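Local coordinates for protein JSC1_58120g3 ([Leptolyngbya] sp. JSC-1, PDB 6XHH) that binds a linear tetrapyrrole of the verdin type in its GAF domain and probably serves as a far-red light sensor of the cyanobacteriochrome family, at residues 26-29 with 30-33; 97-101 with 102-106; 154-157 with 158-161. All blocks are in the same frame, centred on the assembly; numbering follows the deposited sequence.

Contact 1 (26-29 with 30-33); sequences TQEV and RRLF. With EDO (1,2-ethanediol), chain E.
V29 and F33 meet one turn apart on helix 18-33, their side chains side by side and pointing the same way. The CG1 branch of V29 does the touching, 4.1 Å from CD2 of F33. It lies anti to the backbone N (chi1 172°), which carries it forward along the helix toward the ring, while CG2 sits beside the N. Both residues are buried: V29 also packs on L163 and V166 of helix 157-178 and on V38 of strand 37-43, and F33 on L163. Beneath them the backbone is regular. R30 N donates to T26 O and F33 N to V29 O, each at 3.0 Å, and L32 N reaches E28 O at 2.9 Å.

The other flank is looser. E28 and R31 run alongside each other, yet OE1 of E28 stays 3.7 Å from NE of R31, a long salt bridge, with the carboxylate and guanidinium planes turned 61° apart. The glutamate is held chiefly by R7 and K11 of helix 2-13, and R31 is exposed. R30 leads its guanidinium away to the carbonyl of I35. F33 O accepts from R153 NH2, and O1 of an ethanediol, probably from the crystallisation liquor, lies 3.0 Å from F33 O. This division into an apolar face and a charged face is that of an amphipathic helix, here packed against the sheet and helix 157-178 of a GAF domain.

Contact 2 (97-101 with 102-106); sequences TIWEE and GKFNL
T97 and F104 meet by a methyl over a ring. CG2 of T97 stands over the middle of the F104 ring, 3.6 Å from its centroid and close to the ring normal, a CH-pi contact. F104 also meets W99, its partner in a non-hydrogen-bonded antiparallel pair: CE3 of W99 lies 3.7 Å from CD1 of F104, at the edge of the phenylalanine ring. With planes at 72° the two rings touch rim to rim, neither over the other's face. The indole, its CG anti to the backbone N (chi1 178°), instead lies against the turn, with G102 C and K103 N over one of its faces.

Backbone bonds join the two strands. N105 N donates to I98 O and E100 N to K103 O, both at 2.8 Å. The K103 N to E100 O bond is longer, 3.2 Å, with the donor well above the carbonyl plane. It closes a type I' turn in which E101 and G102 both have positive phi.

One polar side-chain bond adds to these. ND2 of N105 donates to OE1 of E100 over 2.7 Å, almost straight at 174°, on the syn side but tilted out of the carboxylate plane. K108 forms a salt bridge with the other oxygen, OE2, and Q107 N donates to OD1 of N105. With a donor at each carboxylate oxygen, E100 is probably restrained in rotation and likely to stay charged.

Contact 3 (154-157 with 158-161); sequences HWDE and AEVQ
H154 reaches the helix start through its carbonyl: a water lies 2.8 Å from H154 O and 3.3 Å from OE1 of E159, within bonding reach of both, while the imidazole turns to D90. W155 comes next, crossing E159 at about a right angle, with CE3 of the indole 3.9 Å from OE1 of E159; its NE1 bonds to V89 O.

D156 is the N-cap. Its CG stands between the backbone N and the carbonyl carbon (chi1 63°), which folds the carboxylate back over the first turn, where OD1 accepts from E159 N at 2.8 Å. In return D156 N donates to OE1 of E159 at 3.1 Å, approaching from above the carboxylate plane, and the two bonds make a capping box. An alanine here would remove OD1, and E159 N would probably be left without its capping acceptor.

E157 begins the helix proper, its carbonyl accepting from Q161 N at 2.8 Å.

The two carboxylates of the box come within 3.8 Å, OD1 of D156 to OE1 of E159. R153 forms a salt bridge with that same OE1, and the helix N-terminus would also tend to stabilise negative charge, so the close approach is probably tolerable.

Helix 157-178 is common to all three: V29 and F33 of contact 1 pack on it, W99 of contact 2 touches V160 and Q161, and contact 3 forms its start. Contacts 1 and 3 meet where CZ of F33 lies 3.7 Å from E159 O and its ring packs on W155. All are partly buried, contact 1 on its V29 and F33 side, contact 3 at W155, E159 and V160. Contact 2 is the most peripheral, with T97 and W99 buried and its centre about 17 Å from that of the chain, against about 12 Å for the others. Mid-helix bonds with apolar packing dominate contact 1, a carboxylate cap contact 3, and methyl-aromatic packing with a side-chain bond within a short hairpin contact 2.

Contact 1 (26-29 with 30-33)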
ATOM      1  N   THR A  26       9.304   3.463  -3.082  1.00 12.13           N
ATOM      2  CA  THR A  26       8.431   4.367  -2.332  1.00  9.91           C
ATOM      3  C   THR A  26       8.578   5.803  -2.829  1.00 12.28           C
ATOM      4  O   THR A  26       7.580   6.528  -2.944  1.00 13.66           O
ATOM      5  CB  THR A  26       8.691   4.287  -0.820  1.00  8.82           C
ATOM      6  OG1 THR A  26      10.055   4.568  -0.528  1.00 14.39           O
ATOM      7  CG2 THR A  26       8.335   2.927  -0.255  1.00 10.42           C
ATOM      8  N   GLN A  27       9.811   6.222  -3.150  1.00 12.68           N
ATOM      9  CA  GLN A  27      10.047   7.569  -3.664  1.00 12.08           C
ATOM     10  C   GLN A  27       9.352   7.785  -4.997  1.00 12.72           C
ATOM     11  O   GLN A  27       8.704   8.817  -5.210  1.00 15.64           O
ATOM     12  CB  GLN A  27      11.551   7.815  -3.810  1.00 14.15           C
ATOM     13  CG  GLN A  27      12.322   7.888  -2.490  1.00 22.84           C
ATOM     14  CD  GLN A  27      13.704   8.528  -2.626  1.00 28.68           C
ATOM     15  OE1 GLN A  27      13.972   9.282  -3.567  1.00 35.10           O
ATOM     16  NE2 GLN A  27      14.592   8.211  -1.691  1.00 41.16           N
ATOM     17  N   GLU A  28       9.487   6.830  -5.915  1.00 13.98           N
ATOM     18  CA  GLU A  28       8.933   7.031  -7.251  1.00 13.01           C
ATOM     19  C   GLU A  28       7.410   7.026  -7.234  1.00 11.47           C
ATOM     20  O   GLU A  28       6.776   7.837  -7.917  1.00 13.56           O
ATOM     21  CB  GLU A  28       9.464   5.963  -8.203  1.00 13.47           C
ATOM     22  CG  GLU A  28      10.944   6.053  -8.453  1.00 20.27           C
ATOM     23  CD  GLU A  28      11.381   7.442  -8.841  1.00 32.77           C
ATOM     24  OE1 GLU A  28      10.670   8.087  -9.645  1.00 31.34           O
ATOM     25  OE2 GLU A  28      12.437   7.882  -8.341  1.00 30.60           O
ATOM     26  N   VAL A  29       6.799   6.117  -6.474  1.00 13.78           N
ATOM     27  CA  VAL A  29       5.345   6.117  -6.369  1.00 13.41           C
ATOM     28  C   VAL A  29       4.840   7.406  -5.727  1.00 12.08           C
ATOM     29  O   VAL A  29       3.825   7.969  -6.162  1.00 14.06           O
ATOM     30  CB  VAL A  29       4.856   4.874  -5.604  1.00 11.25           C
ATOM     31  CG1 VAL A  29       3.361   4.994  -5.327  1.00 12.79           C
ATOM     32  CG2 VAL A  29       5.159   3.610  -6.408  1.00 14.45           C
ATOM     33  N   ARG A  30       5.525   7.891  -4.683  1.00 14.28           N
ATOM     34  CA  ARG A  30       5.076   9.115  -4.015  1.00 12.19           C
ATOM     35  C   ARG A  30       5.126  10.310  -4.962  1.00 15.08           C
ATOM     36  O   ARG A  30       4.182  11.105  -5.027  1.00 15.20           O
ATOM     37  CB  ARG A  30       5.920   9.395  -2.767  1.00 17.07           C
ATOM     38  CG  ARG A  30       5.228  10.363  -1.796  1.00 17.38           C
ATOM     39  CD  ARG A  30       6.204  11.210  -0.965  1.00 19.08           C
ATOM     40  NE  ARG A  30       7.196  11.873  -1.808  1.00 22.03           N
ATOM     41  CZ  ARG A  30       6.959  12.933  -2.578  1.00 27.76           C
ATOM     42  NH1 ARG A  30       7.941  13.441  -3.314  1.00 32.40           N
ATOM     43  NH2 ARG A  30       5.751  13.487  -2.628  1.00 22.95           N
ATOM     44  N   ARG A  31       6.231  10.446  -5.702  1.00 12.89           N
ATOM     45  CA  ARG A  31       6.378  11.514  -6.691  1.00 15.19           C
ATOM     46  C   ARG A  31       5.303  11.419  -7.771  1.00 14.53           C
ATOM     47  O   ARG A  31       4.665  12.417  -8.131  1.00 15.40           O
ATOM     48  CB  ARG A  31       7.778  11.415  -7.316  1.00 18.80           C
ATOM     49  CG  ARG A  31       8.140  12.504  -8.321  1.00 30.08           C
ATOM     50  CD  ARG A  31       9.563  12.304  -8.871  1.00 35.50           C
ATOM     51  NE  ARG A  31       9.576  11.634 -10.171  1.00 42.93           N
ATOM     52  CZ  ARG A  31       9.909  12.225 -11.316  1.00 39.68           C
ATOM     53  NH1 ARG A  31      10.261  13.502 -11.331  1.00 34.33           N
ATOM     54  NH2 ARG A  31       9.892  11.534 -12.449  1.00 41.80           N
ATOM     55  N   LEU A  32       5.107  10.212  -8.310  1.00 13.15           N
ATOM     56  CA  LEU A  32       4.132   9.996  -9.375  1.00 13.10           C
ATOM     57  C   LEU A  32       2.733  10.424  -8.949  1.00 15.18           C
ATOM     58  O   LEU A  32       2.034  11.132  -9.683  1.00 14.73           O
ATOM     59  CB  LEU A  32       4.147   8.520  -9.764  1.00 13.98           C
ATOM     60  CG  LEU A  32       3.138   8.074 -10.820  1.00 21.24           C
ATOM     61  CD1 LEU A  32       3.421   8.785 -12.128  1.00 21.95           C
ATOM     62  CD2 LEU A  32       3.204   6.564 -11.004  1.00 18.36           C
ATOM     63  N   PHE A  33       2.311  10.008  -7.760  1.00 12.13           N
ATOM     64  CA  PHE A  33       0.976  10.328  -7.266  1.00 15.19           C
ATOM     65  C   PHE A  33       0.872  11.714  -6.640  1.00 12.33           C
ATOM     66  O   PHE A  33      -0.244  12.159  -6.346  1.00 15.63           O
ATOM     67  CB  PHE A  33       0.538   9.274  -6.240  1.00 13.47           C
ATOM     68  CG  PHE A  33       0.141   7.944  -6.850  1.00 13.72           C
ATOM     69  CD1 PHE A  33       0.072   7.776  -8.227  1.00 21.69           C
ATOM     70  CD2 PHE A  33      -0.177   6.867  -6.041  1.00 14.99           C
ATOM     71  CE1 PHE A  33      -0.314   6.555  -8.790  1.00 17.33           C
ATOM     72  CE2 PHE A  33      -0.561   5.640  -6.604  1.00 22.87           C
ATOM     73  CZ  PHE A  33      -0.622   5.489  -7.975  1.00 17.77           C
TER
HETATM   74  C1  EDO E 803      -3.338  14.874  -5.305  1.00 24.68           C
HETATM   75  O1  EDO E 803      -2.142  14.100  -5.114  1.00 18.10           O
HETATM   76  C2  EDO E 803      -3.181  16.255  -4.665  1.00 18.44           C
HETATM   77  O2  EDO E 803      -1.896  16.788  -5.027  1.00 28.11           O

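Contact 2 (97-101 with 102-106)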
ATOM      1  N   THR A  97     -14.059   2.303  -1.367  1.00 10.68           N
ATOM      2  CA  THR A  97     -14.600   2.072  -2.698  1.00 10.74           C
ATOM      3  C   THR A  97     -14.692   0.573  -2.954  1.00 12.10           C
ATOM      4  O   THR A  97     -13.700  -0.146  -2.805  1.00 14.31           O
ATOM      5  CB  THR A  97     -13.688   2.721  -3.744  1.00 12.70           C
ATOM      6  OG1 THR A  97     -13.576   4.125  -3.481  1.00 13.18           O
ATOM      7  CG2 THR A  97     -14.246   2.501  -5.142  1.00 17.62           C
ATOM      8  N   ILE A  98     -15.875   0.096  -3.346  1.00 13.68           N
ATOM      9  CA  ILE A  98     -16.043  -1.345  -3.519  1.00 15.78           C
ATOM     10  C   ILE A  98     -15.325  -1.804  -4.781  1.00 13.78           C
ATOM     11  O   ILE A  98     -15.495  -1.225  -5.864  1.00 14.33           O
ATOM     12  CB  ILE A  98     -17.530  -1.730  -3.539  1.00 14.58           C
ATOM     13  CG1 ILE A  98     -18.213  -1.248  -2.248  1.00 20.07           C
ATOM     14  CG2 ILE A  98     -17.652  -3.235  -3.647  1.00 16.01           C
ATOM     15  CD1 ILE A  98     -17.595  -1.794  -0.979  1.00 16.69           C
ATOM     16  N   TRP A  99     -14.504  -2.844  -4.633  1.00 11.94           N
ATOM     17  CA  TRP A  99     -13.693  -3.417  -5.703  1.00 12.31           C
ATOM     18  C   TRP A  99     -14.187  -4.831  -5.975  1.00 13.70           C
ATOM     19  O   TRP A  99     -14.094  -5.702  -5.099  1.00 13.92           O
ATOM     20  CB  TRP A  99     -12.226  -3.428  -5.284  1.00 13.84           C
ATOM     21  CG  TRP A  99     -11.249  -4.023  -6.256  1.00 11.92           C
ATOM     22  CD1 TRP A  99     -10.923  -5.340  -6.405  1.00 16.59           C
ATOM     23  CD2 TRP A  99     -10.444  -3.295  -7.173  1.00 17.02           C
ATOM     24  NE1 TRP A  99      -9.964  -5.476  -7.384  1.00 16.19           N
ATOM     25  CE2 TRP A  99      -9.654  -4.233  -7.873  1.00 15.03           C
ATOM     26  CE3 TRP A  99     -10.334  -1.942  -7.494  1.00 14.87           C
ATOM     27  CZ2 TRP A  99      -8.742  -3.850  -8.853  1.00 18.89           C
ATOM     28  CZ3 TRP A  99      -9.428  -1.565  -8.467  1.00 19.92           C
ATOM     29  CH2 TRP A  99      -8.651  -2.517  -9.141  1.00 17.39           C
ATOM     30  N   GLU A 100     -14.705  -5.053  -7.185  1.00 13.77           N
ATOM     31  CA  GLU A 100     -15.261  -6.342  -7.583  1.00 14.71           C
ATOM     32  C   GLU A 100     -14.930  -6.595  -9.046  1.00 15.09           C
ATOM     33  O   GLU A 100     -15.013  -5.680  -9.872  1.00 14.93           O
ATOM     34  CB  GLU A 100     -16.790  -6.386  -7.368  1.00 17.09           C
ATOM     35  CG  GLU A 100     -17.190  -6.317  -5.901  1.00 17.64           C
ATOM     36  CD  GLU A 100     -18.680  -6.098  -5.682  1.00 20.28           C
ATOM     37  OE1 GLU A 100     -19.385  -5.689  -6.633  1.00 19.92           O
ATOM     38  OE2 GLU A 100     -19.126  -6.321  -4.536  1.00 22.82           O
ATOM     39  N   GLU A 101     -14.575  -7.845  -9.360  1.00 15.90           N
ATOM     40  CA  GLU A 101     -14.141  -8.236 -10.708  1.00 20.66           C
ATOM     41  C   GLU A 101     -13.019  -7.327 -11.201  1.00 21.06           C
ATOM     42  O   GLU A 101     -13.017  -6.868 -12.345  1.00 16.84           O
ATOM     43  CB  GLU A 101     -15.313  -8.251 -11.698  1.00 19.13           C
ATOM     44  CG  GLU A 101     -16.314  -9.367 -11.431  1.00 17.70           C
ATOM     45  CD  GLU A 101     -17.497  -9.376 -12.380  1.00 13.62           C
ATOM     46  OE1 GLU A 101     -17.684  -8.404 -13.143  1.00 17.70           O
ATOM     47  OE2 GLU A 101     -18.265 -10.364 -12.342  1.00 16.72           O
ATOM     48  N   GLY A 102     -12.083  -7.021 -10.301  1.00 19.23           N
ATOM     49  CA  GLY A 102     -10.899  -6.256 -10.647  1.00 21.07           C
ATOM     50  C   GLY A 102     -11.134  -4.813 -11.032  1.00 19.81           C
ATOM     51  O   GLY A 102     -10.319  -4.245 -11.760  1.00 20.00           O
ATOM     52  N   LYS A 103     -12.223  -4.197 -10.577  1.00 18.46           N
ATOM     53  CA  LYS A 103     -12.488  -2.798 -10.889  1.00 18.75           C
ATOM     54  C   LYS A 103     -13.439  -2.249  -9.837  1.00 16.72           C
ATOM     55  O   LYS A 103     -13.952  -2.992  -9.001  1.00 15.91           O
ATOM     56  CB  LYS A 103     -13.075  -2.633 -12.297  1.00 20.54           C
ATOM     57  CG  LYS A 103     -14.490  -3.180 -12.432  1.00 19.06           C
ATOM     58  CD  LYS A 103     -14.888  -3.419 -13.890  1.00 23.50           C
ATOM     59  CE  LYS A 103     -16.247  -4.103 -13.952  1.00 28.54           C
ATOM     60  NZ  LYS A 103     -16.614  -4.569 -15.322  1.00 36.23           N
ATOM     61  N   PHE A 104     -13.673  -0.939  -9.884  1.00 14.88           N
ATOM     62  CA  PHE A 104     -14.649  -0.342  -8.979  1.00 14.59           C
ATOM     63  C   PHE A 104     -16.053  -0.798  -9.355  1.00 15.03           C
ATOM     64  O   PHE A 104     -16.392  -0.903 -10.540  1.00 17.99           O
ATOM     65  CB  PHE A 104     -14.607   1.193  -9.037  1.00 15.40           C
ATOM     66  CG  PHE A 104     -13.335   1.820  -8.511  1.00 15.98           C
ATOM     67  CD1 PHE A 104     -12.369   1.076  -7.861  1.00 17.30           C
ATOM     68  CD2 PHE A 104     -13.120   3.180  -8.685  1.00 15.34           C
ATOM     69  CE1 PHE A 104     -11.199   1.689  -7.391  1.00 17.58           C
ATOM     70  CE2 PHE A 104     -11.972   3.795  -8.210  1.00 13.20           C
ATOM     71  CZ  PHE A 104     -11.005   3.041  -7.579  1.00 15.99           C
ATOM     72  N   ASN A 105     -16.878  -1.053  -8.344  1.00 16.09           N
ATOM     73  CA  ASN A 105     -18.322  -1.185  -8.546  1.00 19.28           C
ATOM     74  C   ASN A 105     -18.921   0.195  -8.313  1.00 17.77           C
ATOM     75  O   ASN A 105     -19.104   0.626  -7.171  1.00 21.52           O
ATOM     76  CB  ASN A 105     -18.917  -2.235  -7.616  1.00 16.90           C
ATOM     77  CG  ASN A 105     -20.420  -2.426  -7.830  1.00 21.06           C
ATOM     78  OD1 ASN A 105     -21.122  -1.507  -8.264  1.00 24.45           O
ATOM     79  ND2 ASN A 105     -20.917  -3.621  -7.515  1.00 20.93           N
ATOM     80  N   LEU A 106     -19.201   0.908  -9.405  1.00 19.88           N
ATOM     81  CA  LEU A 106     -19.678   2.280  -9.283  1.00 21.50           C
ATOM     82  C   LEU A 106     -21.116   2.359  -8.791  1.00 24.57           C
ATOM     83  O   LEU A 106     -21.555   3.438  -8.378  1.00 29.53           O
ATOM     84  CB  LEU A 106     -19.537   3.000 -10.624  1.00 29.67           C
ATOM     85  CG  LEU A 106     -18.095   3.222 -11.085  1.00 30.86           C
ATOM     86  CD1 LEU A 106     -18.021   3.374 -12.599  1.00 31.94           C
ATOM     87  CD2 LEU A 106     -17.483   4.428 -10.382  1.00 39.12           C
TER

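Contact 3 (154-157 with 158-161)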
ATOM      1  N   HIS A 154      -8.926  11.419  -3.954  1.00 14.62           N
ATOM      2  CA  HIS A 154      -9.655  10.443  -4.745  1.00 14.22           C
ATOM      3  C   HIS A 154      -8.680   9.496  -5.428  1.00 16.20           C
ATOM      4  O   HIS A 154      -7.730   9.942  -6.075  1.00 14.34           O
ATOM      5  CB  HIS A 154     -10.515  11.156  -5.786  1.00 16.83           C
ATOM      6  CG  HIS A 154     -11.136  10.234  -6.775  1.00 12.13           C
ATOM      7  ND1 HIS A 154     -12.004   9.228  -6.407  1.00 16.95           N
ATOM      8  CD2 HIS A 154     -11.046  10.182  -8.121  1.00 16.18           C
ATOM      9  CE1 HIS A 154     -12.402   8.580  -7.488  1.00 14.69           C
ATOM     10  NE2 HIS A 154     -11.834   9.137  -8.540  1.00 20.28           N
ATOM     11  N   TRP A 155      -8.910   8.192  -5.277  1.00 13.76           N
ATOM     12  CA  TRP A 155      -8.135   7.167  -5.967  1.00 12.00           C
ATOM     13  C   TRP A 155      -8.930   6.640  -7.152  1.00 13.02           C
ATOM     14  O   TRP A 155     -10.076   6.219  -6.986  1.00 15.19           O
ATOM     15  CB  TRP A 155      -7.778   6.005  -5.027  1.00 12.50           C
ATOM     16  CG  TRP A 155      -7.145   6.433  -3.729  1.00 11.18           C
ATOM     17  CD1 TRP A 155      -7.770   6.540  -2.507  1.00 12.83           C
ATOM     18  CD2 TRP A 155      -5.786   6.851  -3.517  1.00 14.58           C
ATOM     19  NE1 TRP A 155      -6.879   6.986  -1.551  1.00 12.75           N
ATOM     20  CE2 TRP A 155      -5.655   7.186  -2.145  1.00 10.75           C
ATOM     21  CE3 TRP A 155      -4.671   6.978  -4.350  1.00 15.01           C
ATOM     22  CZ2 TRP A 155      -4.445   7.631  -1.587  1.00 13.32           C
ATOM     23  CZ3 TRP A 155      -3.462   7.418  -3.790  1.00 16.16           C
ATOM     24  CH2 TRP A 155      -3.367   7.737  -2.414  1.00 11.04           C
ATOM     25  N   ASP A 156      -8.342   6.658  -8.350  1.00 16.09           N
ATOM     26  CA  ASP A 156      -9.043   6.034  -9.467  1.00 15.95           C
ATOM     27  C   ASP A 156      -8.483   4.638  -9.726  1.00 13.34           C
ATOM     28  O   ASP A 156      -7.429   4.252  -9.215  1.00 13.01           O
ATOM     29  CB  ASP A 156      -9.010   6.908 -10.736  1.00 18.98           C
ATOM     30  CG  ASP A 156      -7.620   7.151 -11.284  1.00 20.92           C
ATOM     31  OD1 ASP A 156      -6.782   6.223 -11.314  1.00 22.07           O
ATOM     32  OD2 ASP A 156      -7.382   8.279 -11.769  1.00 26.41           O
ATOM     33  N   GLU A 157      -9.216   3.852 -10.520  1.00 17.26           N
ATOM     34  CA  GLU A 157      -8.843   2.447 -10.592  1.00 17.70           C
ATOM     35  C   GLU A 157      -7.542   2.243 -11.359  1.00 14.40           C
ATOM     36  O   GLU A 157      -6.825   1.272 -11.102  1.00 16.63           O
ATOM     37  CB  GLU A 157      -9.985   1.609 -11.172  1.00 28.35           C
ATOM     38  CG  GLU A 157     -10.450   1.944 -12.550  1.00 32.95           C
ATOM     39  CD  GLU A 157     -11.613   1.040 -12.967  1.00 28.71           C
ATOM     40  OE1 GLU A 157     -12.679   1.082 -12.303  1.00 27.40           O
ATOM     41  OE2 GLU A 157     -11.445   0.269 -13.936  1.00 38.47           O
ATOM     42  N   ALA A 158      -7.203   3.148 -12.285  1.00 15.43           N
ATOM     43  CA  ALA A 158      -5.903   3.062 -12.949  1.00 19.24           C
ATOM     44  C   ALA A 158      -4.749   3.241 -11.961  1.00 17.14           C
ATOM     45  O   ALA A 158      -3.711   2.587 -12.084  1.00 16.85           O
ATOM     46  CB  ALA A 158      -5.812   4.096 -14.073  1.00 22.50           C
ATOM     47  N   GLU A 159      -4.903   4.133 -10.978  1.00 11.48           N
ATOM     48  CA  GLU A 159      -3.895   4.244  -9.930  1.00 14.71           C
ATOM     49  C   GLU A 159      -3.804   2.975  -9.096  1.00 11.36           C
ATOM     50  O   GLU A 159      -2.710   2.545  -8.719  1.00 14.01           O
ATOM     51  CB  GLU A 159      -4.214   5.431  -9.027  1.00 14.44           C
ATOM     52  CG  GLU A 159      -4.075   6.732  -9.743  1.00 13.82           C
ATOM     53  CD  GLU A 159      -4.589   7.883  -8.914  1.00 19.07           C
ATOM     54  OE1 GLU A 159      -5.469   7.663  -8.068  1.00 16.97           O
ATOM     55  OE2 GLU A 159      -4.137   9.007  -9.140  1.00 15.18           O
ATOM     56  N   VAL A 160      -4.945   2.373  -8.771  1.00 12.37           N
ATOM     57  CA  VAL A 160      -4.899   1.143  -7.983  1.00 12.24           C
ATOM     58  C   VAL A 160      -4.240   0.028  -8.786  1.00 11.98           C
ATOM     59  O   VAL A 160      -3.433  -0.753  -8.261  1.00 12.11           O
ATOM     60  CB  VAL A 160      -6.322   0.763  -7.522  1.00 11.87           C
ATOM     61  CG1 VAL A 160      -6.280  -0.497  -6.691  1.00 16.74           C
ATOM     62  CG2 VAL A 160      -6.950   1.903  -6.726  1.00 16.31           C
ATOM     63  N   GLN A 161      -4.549  -0.050 -10.078  1.00 11.56           N
ATOM     64  CA  GLN A 161      -3.896  -1.042 -10.922  1.00 14.18           C
ATOM     65  C   GLN A 161      -2.393  -0.807 -10.989  1.00 15.04           C
ATOM     66  O   GLN A 161      -1.606  -1.756 -10.870  1.00 12.64           O
ATOM     67  CB  GLN A 161      -4.529  -1.033 -12.317  1.00 14.34           C
ATOM     68  CG  GLN A 161      -5.805  -1.854 -12.372  1.00 19.47           C
ATOM     69  CD  GLN A 161      -6.930  -1.218 -13.177  1.00 31.77           C
ATOM     70  OE1 GLN A 161      -6.702  -0.364 -14.032  1.00 26.45           O
ATOM     71  NE2 GLN A 161      -8.159  -1.640 -12.895  1.00 32.46           N
TER
HETATM   72  O   HOH W   1      -7.361  10.212  -8.860  1.00 19.64           O